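Long-range contact in mandelate racemase/muconate lactonizing enzyme-like protein (Rubrobacter xylanophilus DSM 9941, PDB 2QQ6), which binds magnesium at the mouth of an enolase-superfamily barrel and probably works as a lyase: residues 169-174 against 214-219. Sequence-based numbering, arbitrary orientation.
Sequences KLDVDD and AIDMHG. With MG (magnesium ion), chain D.
D173 turns its CG between its backbone N and carbonyl carbon (chi1 65°), while H218 sets its ring anti to its own carbonyl carbon (chi1 -72°), and the two meet just past the ends of their strands. There histidine offers a ring N-H: ND1 of H218 donates to the syn side of OD1 of D173 at 2.9 Å, though somewhat out of the carboxylate plane, the carboxylate and ring planes being 64° apart. Aspartate suits this place because its second oxygen, OD2, also forms a salt bridge with R220. OD1 of D171 comes obliquely to CE1 of the ring, while its OD2 is hydrogen-bonded to NE2 of H139. A phenylalanine in place of H218 would probably leave OD1 of D173 without its ring N-H partner and the ring freer to turn.

At D216 an aspartate supplies two oxygens for two tasks: OD2 binds magnesium at 2.2 Å, with E242 and E268 as the other protein ligands, while OD1 accepts the backbone N of H218 (2.6 Å) from above the carboxylate plane, an Asx turn; together they limit the carboxylate's rotation. K169, fully extended, passes CE slantwise across OD2 of D216 and carries NZ to E242 in a salt bridge.

Behind them the backbones run parallel: L170 N donates to A214 O (2.9 Å) and D216 N to L170 O (2.7 Å). On the side away from the metal, branched V172 and I215 pack CG2 to CG2. These adjacent strands of the C-terminal barrel, 167-171 and 212-216, are joined through helix 190-207 in a beta-alpha-beta crossover; that helix touches L170, V172 and I215, and strand 241-242 continues the sheet beyond I215.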
ATOM      1  N   LYS B 169     -12.099 -10.883 -22.835  1.00 42.27           N
ATOM      2  CA  LYS B 169     -12.473 -10.145 -21.622  1.00 43.68           C
ATOM      3  C   LYS B 169     -13.168  -8.832 -21.991  1.00 43.37           C
ATOM      4  O   LYS B 169     -12.719  -8.115 -22.881  1.00 41.41           O
ATOM      5  CB  LYS B 169     -11.253  -9.839 -20.754  1.00 45.91           C
ATOM      6  CG  LYS B 169     -11.583  -9.102 -19.443  1.00 47.41           C
ATOM      7  CD  LYS B 169     -10.294  -8.748 -18.696  1.00 50.64           C
ATOM      8  CE  LYS B 169     -10.537  -8.373 -17.231  1.00 51.13           C
ATOM      9  NZ  LYS B 169      -9.269  -8.348 -16.432  1.00 47.30           N
ATOM     10  N   LEU B 170     -14.247  -8.515 -21.277  1.00 44.77           N
ATOM     11  CA  LEU B 170     -15.037  -7.311 -21.546  1.00 45.60           C
ATOM     12  C   LEU B 170     -15.514  -6.504 -20.339  1.00 44.86           C
ATOM     13  O   LEU B 170     -15.782  -7.062 -19.271  1.00 43.61           O
ATOM     14  CB  LEU B 170     -16.257  -7.700 -22.369  1.00 46.92           C
ATOM     15  CG  LEU B 170     -16.157  -7.245 -23.814  1.00 48.63           C
ATOM     16  CD1 LEU B 170     -17.026  -8.124 -24.686  1.00 48.87           C
ATOM     17  CD2 LEU B 170     -16.547  -5.764 -23.899  1.00 49.50           C
ATOM     18  N   ASP B 171     -15.635  -5.189 -20.532  1.00 43.83           N
ATOM     19  CA  ASP B 171     -16.094  -4.284 -19.479  1.00 44.20           C
ATOM     20  C   ASP B 171     -17.573  -4.004 -19.604  1.00 42.40           C
ATOM     21  O   ASP B 171     -18.136  -4.141 -20.682  1.00 43.56           O
ATOM     22  CB  ASP B 171     -15.375  -2.940 -19.540  1.00 47.12           C
ATOM     23  CG  ASP B 171     -13.896  -3.056 -19.289  1.00 49.57           C
ATOM     24  OD1 ASP B 171     -13.483  -4.008 -18.589  1.00 51.81           O
ATOM     25  OD2 ASP B 171     -13.149  -2.178 -19.772  1.00 50.31           O
ATOM     26  N   VAL B 172     -18.192  -3.587 -18.506  1.00 41.03           N
ATOM     27  CA  VAL B 172     -19.618  -3.279 -18.510  1.00 40.35           C
ATOM     28  C   VAL B 172     -19.995  -2.173 -17.526  1.00 40.60           C
ATOM     29  O   VAL B 172     -21.161  -2.039 -17.150  1.00 39.89           O
ATOM     30  CB  VAL B 172     -20.479  -4.531 -18.206  1.00 38.93           C
ATOM     31  CG1 VAL B 172     -20.245  -5.584 -19.262  1.00 38.10           C
ATOM     32  CG2 VAL B 172     -20.153  -5.080 -16.837  1.00 38.79           C
ATOM     33  N   ASP B 173     -19.002  -1.383 -17.125  1.00 40.40           N
ATOM     34  CA  ASP B 173     -19.224  -0.274 -16.205  1.00 39.82           C
ATOM     35  C   ASP B 173     -19.030   1.099 -16.876  1.00 41.10           C
ATOM     36  O   ASP B 173     -18.063   1.331 -17.607  1.00 40.31           O
ATOM     37  CB  ASP B 173     -18.306  -0.397 -14.967  1.00 38.20           C
ATOM     38  CG  ASP B 173     -16.818  -0.272 -15.302  1.00 37.35           C
ATOM     39  OD1 ASP B 173     -16.312  -1.103 -16.076  1.00 37.80           O
ATOM     40  OD2 ASP B 173     -16.146   0.647 -14.779  1.00 34.65           O
ATOM     41  N   ASP B 174     -19.968   2.005 -16.617  1.00 42.27           N
ATOM     42  CA  ASP B 174     -19.924   3.352 -17.171  1.00 42.31           C
ATOM     43  C   ASP B 174     -20.444   4.319 -16.102  1.00 42.45           C
ATOM     44  O   ASP B 174     -21.477   4.966 -16.276  1.00 42.56           O
ATOM     45  CB  ASP B 174     -20.788   3.402 -18.440  1.00 42.15           C
ATOM     46  CG  ASP B 174     -20.490   4.607 -19.311  1.00 41.82           C
ATOM     47  OD1 ASP B 174     -19.424   5.231 -19.128  1.00 41.12           O
ATOM     48  OD2 ASP B 174     -21.322   4.920 -20.192  1.00 43.09           O
ATOM     49  N   ALA B 214     -15.134 -13.578 -20.313  1.00 30.10           N
ATOM     50  CA  ALA B 214     -15.193 -13.102 -18.939  1.00 30.46           C
ATOM     51  C   ALA B 214     -15.510 -11.611 -18.977  1.00 30.67           C
ATOM     52  O   ALA B 214     -15.197 -10.934 -19.954  1.00 29.22           O
ATOM     53  CB  ALA B 214     -13.867 -13.358 -18.226  1.00 29.19           C
ATOM     54  N   ILE B 215     -16.127 -11.116 -17.904  1.00 32.59           N
ATOM     55  CA  ILE B 215     -16.563  -9.720 -17.788  1.00 34.67           C
ATOM     56  C   ILE B 215     -16.094  -8.993 -16.517  1.00 33.89           C
ATOM     57  O   ILE B 215     -16.262  -9.493 -15.405  1.00 33.04           O
ATOM     58  CB  ILE B 215     -18.099  -9.680 -17.859  1.00 34.93           C
ATOM     59  CG1 ILE B 215     -18.539 -10.100 -19.263  1.00 37.51           C
ATOM     60  CG2 ILE B 215     -18.624  -8.307 -17.453  1.00 35.58           C
ATOM     61  CD1 ILE B 215     -20.037 -10.213 -19.435  1.00 41.57           C
ATOM     62  N   ASP B 216     -15.531  -7.799 -16.695  1.00 34.60           N
ATOM     63  CA  ASP B 216     -15.013  -7.004 -15.581  1.00 34.13           C
ATOM     64  C   ASP B 216     -15.991  -5.903 -15.209  1.00 34.35           C
ATOM     65  O   ASP B 216     -16.563  -5.252 -16.080  1.00 33.57           O
ATOM     66  CB  ASP B 216     -13.675  -6.363 -15.973  1.00 35.08           C
ATOM     67  CG  ASP B 216     -12.858  -5.897 -14.775  1.00 38.97           C
ATOM     68  OD1 ASP B 216     -13.428  -5.586 -13.704  1.00 40.62           O
ATOM     69  OD2 ASP B 216     -11.621  -5.815 -14.918  1.00 41.31           O
HETATM   70  N   MSE B 217     -16.177  -5.702 -13.907  1.00 34.41           N
HETATM   71  CA  MSE B 217     -17.054  -4.652 -13.396  1.00 34.07           C
HETATM   72  C   MSE B 217     -16.250  -3.556 -12.705  1.00 33.05           C
HETATM   73  O   MSE B 217     -16.808  -2.615 -12.159  1.00 32.67           O
HETATM   74  CB  MSE B 217     -18.067  -5.230 -12.416  1.00 35.67           C
HETATM   75  CG  MSE B 217     -19.049  -6.201 -13.033  1.00 41.86           C
HETATM   76 SE   MSE B 217     -20.643  -6.562 -11.869  1.00 48.23          SE
HETATM   77  CE  MSE B 217     -20.185  -8.326 -11.252  1.00 51.99           C
ATOM     78  N   HIS B 218     -14.932  -3.703 -12.726  1.00 31.93           N
ATOM     79  CA  HIS B 218     -14.022  -2.746 -12.114  1.00 30.59           C
ATOM     80  C   HIS B 218     -14.422  -2.323 -10.711  1.00 29.41           C
ATOM     81  O   HIS B 218     -14.180  -1.194 -10.302  1.00 27.34           O
ATOM     82  CB  HIS B 218     -13.863  -1.530 -13.030  1.00 30.96           C
ATOM     83  CG  HIS B 218     -13.053  -1.825 -14.254  1.00 31.05           C
ATOM     84  ND1 HIS B 218     -13.513  -1.587 -15.531  1.00 31.03           N
ATOM     85  CD2 HIS B 218     -11.845  -2.422 -14.398  1.00 30.70           C
ATOM     86  CE1 HIS B 218     -12.629  -2.031 -16.404  1.00 30.46           C
ATOM     87  NE2 HIS B 218     -11.607  -2.544 -15.743  1.00 30.11           N
ATOM     88  N   GLY B 219     -15.039  -3.265  -9.992  1.00 29.41           N
ATOM     89  CA  GLY B 219     -15.510  -3.071  -8.624  1.00 29.55           C
ATOM     90  C   GLY B 219     -16.035  -1.695  -8.282  1.00 30.04           C
ATOM     91  O   GLY B 219     -15.374  -0.930  -7.585  1.00 29.49           O
TER
HETATM   92 MG    MG D 409      -9.499  -5.850 -14.186  1.00 45.28          MG